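O-methyltransferase, putative (Bacillus cereus, PDB 3DUW) probably transfers the methyl group of S-adenosyl-L-methionine to a hydroxyl oxygen of its substrate, leaving S-adenosyl-L-homocysteine in its pocket. Local coordinates at residues 167-172 with 211-216. Numbering follows the deposited sequence.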
loop_
_atom_site.group_PDB
_atom_site.type_symbol
_atom_site.label_atom_id
_atom_site.label_comp_id
_atom_site.label_asym_id
_atom_site.label_seq_id
_atom_site.Cartn_x
_atom_site.Cartn_y
_atom_site.Cartn_z
ATOM N N ASN A 167 1.497 12.527 -1.204
ATOM C CA ASN A 167 2.182 13.651 -0.579
ATOM C C ASN A 167 1.451 14.240 0.621
ATOM O O ASN A 167 1.252 15.456 0.707
ATOM C CB ASN A 167 2.418 14.732 -1.638
ATOM C CG ASN A 167 2.983 14.161 -2.928
ATOM O OD1 ASN A 167 2.351 14.234 -3.984
ATOM N ND2 ASN A 167 4.173 13.576 -2.845
ATOM N N VAL A 168 1.078 13.380 1.564
ATOM C CA VAL A 168 0.353 13.837 2.736
ATOM C C VAL A 168 1.136 13.801 4.049
ATOM O O VAL A 168 0.541 13.813 5.124
ATOM C CB VAL A 168 -0.972 13.057 2.891
ATOM C CG1 VAL A 168 -1.867 13.327 1.684
ATOM C CG2 VAL A 168 -0.693 11.571 3.025
ATOM N N VAL A 169 2.464 13.758 3.958
ATOM C CA VAL A 169 3.326 13.769 5.146
ATOM C C VAL A 169 4.280 14.956 5.023
ATOM O O VAL A 169 4.553 15.653 6.003
ATOM C CB VAL A 169 4.096 12.438 5.294
ATOM C CG1 VAL A 169 5.200 12.567 6.334
ATOM C CG2 VAL A 169 3.121 11.343 5.710
ATOM N N ARG A 170 4.774 15.171 3.808
ATOM C CA ARG A 170 5.629 16.305 3.476
ATOM C C ARG A 170 6.760 16.606 4.460
ATOM O O ARG A 170 6.776 17.647 5.126
ATOM C CB ARG A 170 4.733 17.534 3.287
ATOM C CG ARG A 170 3.425 17.201 2.559
ATOM C CD ARG A 170 2.612 18.444 2.223
ATOM N NE ARG A 170 3.245 19.250 1.184
ATOM C CZ ARG A 170 3.153 19.017 -0.123
ATOM N NH1 ARG A 170 2.442 17.995 -0.588
ATOM N NH2 ARG A 170 3.788 19.805 -0.975
ATOM N N GLU A 171 7.708 15.677 4.529
ATOM C CA GLU A 171 8.878 15.783 5.393
ATOM C C GLU A 171 8.531 15.938 6.872
ATOM O O GLU A 171 9.320 16.466 7.659
ATOM C CB GLU A 171 9.775 16.932 4.917
ATOM C CG GLU A 171 10.190 16.781 3.459
ATOM C CD GLU A 171 11.293 17.733 3.051
ATOM O OE1 GLU A 171 11.176 18.944 3.333
ATOM O OE2 GLU A 171 12.276 17.266 2.436
ATOM N N GLY A 172 7.348 15.455 7.243
ATOM C CA GLY A 172 6.909 15.519 8.625
ATOM C C GLY A 172 6.198 16.794 9.037
ATOM O O GLY A 172 5.741 16.907 10.175
ATOM N N LYS A 211 12.346 10.321 -3.623
ATOM C CA LYS A 211 11.697 11.629 -3.545
ATOM C C LYS A 211 11.800 12.252 -2.159
ATOM O O LYS A 211 11.342 13.373 -1.938
ATOM C CB LYS A 211 10.222 11.523 -3.955
ATOM C CG LYS A 211 10.021 11.132 -5.407
ATOM C CD LYS A 211 8.557 11.203 -5.831
ATOM C CE LYS A 211 8.007 12.622 -5.761
ATOM N NZ LYS A 211 6.629 12.692 -6.332
ATOM N N GLY A 212 12.410 11.530 -1.228
ATOM C CA GLY A 212 12.543 12.051 0.114
ATOM C C GLY A 212 11.566 11.423 1.086
ATOM O O GLY A 212 11.069 10.316 0.871
ATOM N N TYR A 213 11.284 12.157 2.153
ATOM C CA TYR A 213 10.395 11.712 3.215
ATOM C C TYR A 213 9.003 12.302 3.009
ATOM O O TYR A 213 8.817 13.515 3.073
ATOM C CB TYR A 213 11.023 12.137 4.550
ATOM C CG TYR A 213 10.152 12.069 5.783
ATOM C CD1 TYR A 213 9.222 11.046 5.971
ATOM C CD2 TYR A 213 10.296 13.022 6.790
ATOM C CE1 TYR A 213 8.455 10.980 7.135
ATOM C CE2 TYR A 213 9.545 12.964 7.947
ATOM C CZ TYR A 213 8.627 11.948 8.116
ATOM O OH TYR A 213 7.879 11.925 9.262
ATOM N N ASP A 214 8.032 11.432 2.740
ATOM C CA ASP A 214 6.657 11.858 2.495
ATOM C C ASP A 214 5.712 10.732 2.917
ATOM O O ASP A 214 5.967 10.043 3.900
ATOM C CB ASP A 214 6.479 12.190 1.004
ATOM C CG ASP A 214 5.451 13.283 0.755
ATOM O OD1 ASP A 214 4.553 13.487 1.606
ATOM O OD2 ASP A 214 5.537 13.928 -0.313
ATOM N N GLY A 215 4.627 10.539 2.179
ATOM C CA GLY A 215 3.691 9.494 2.545
ATOM C C GLY A 215 2.378 9.607 1.798
ATOM O O GLY A 215 2.143 10.571 1.075
ATOM N N PHE A 216 1.514 8.619 1.991
ATOM C CA PHE A 216 0.229 8.607 1.316
ATOM C C PHE A 216 -0.903 8.082 2.178
ATOM O O PHE A 216 -0.692 7.333 3.140
ATOM C CB PHE A 216 0.296 7.756 0.040
ATOM C CG PHE A 216 0.456 6.279 0.300
ATOM C CD1 PHE A 216 1.696 5.744 0.646
ATOM C CD2 PHE A 216 -0.639 5.424 0.212
ATOM C CE1 PHE A 216 1.842 4.377 0.899
ATOM C CE2 PHE A 216 -0.505 4.059 0.461
ATOM C CZ PHE A 216 0.739 3.536 0.805
HETATM O O HOH W 1 5.111 11.030 -4.822
HETATM O O HOH W 2 12.927 14.470 2.522
#
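Asp214 gathers three N-H groups of the loop 167-172 on one carboxylate, a compact example of an acidic side chain bridging to several donors of a loop without helix or strand. Asp214 OD1 accepts from Arg170 N at 2.8 Å, steeply above the carboxylate plane, and from Val169 N at 3.2 Å, nearly in line with the C-O bond. The other oxygen, Asp214 OD2, takes Asn167 ND2 at 2.9 Å; the bond is nearly straight, and OD2 lies in the amide plane although the two planes are turned 41° apart. With both oxygens engaged, rotation of the carboxylate is probably restricted. Backbone bonds extend the join on both sides of Asp214 in sequence: Val168 N to Gly215 O, 3.0 Å, and Glu171 N to Tyr213 O, 2.8 Å. Arg170 folds back within its loop, its bent chain bringing NH1 to a lone pair of Asn167 O.

Beyond the polar network, Val169 sets CB over the Asp214 carbonyl and CG1 3.7 Å from Tyr213 CE1. CG of Tyr213 stands anti to the backbone N (chi1 167°), which carries the ring along Glu171 and Gly172; its hydroxyl bonds to Gln206, and Trp7 of the second subunit meets the ring edge-to-face. The contact thus ties the loop after parallel strand 162-166 to residues 211-216, which lead into antiparallel strand 214-221, its neighbour in the Rossmann-like 3-2-1-4-5-7-6 sheet characteristic of class I methyltransferases.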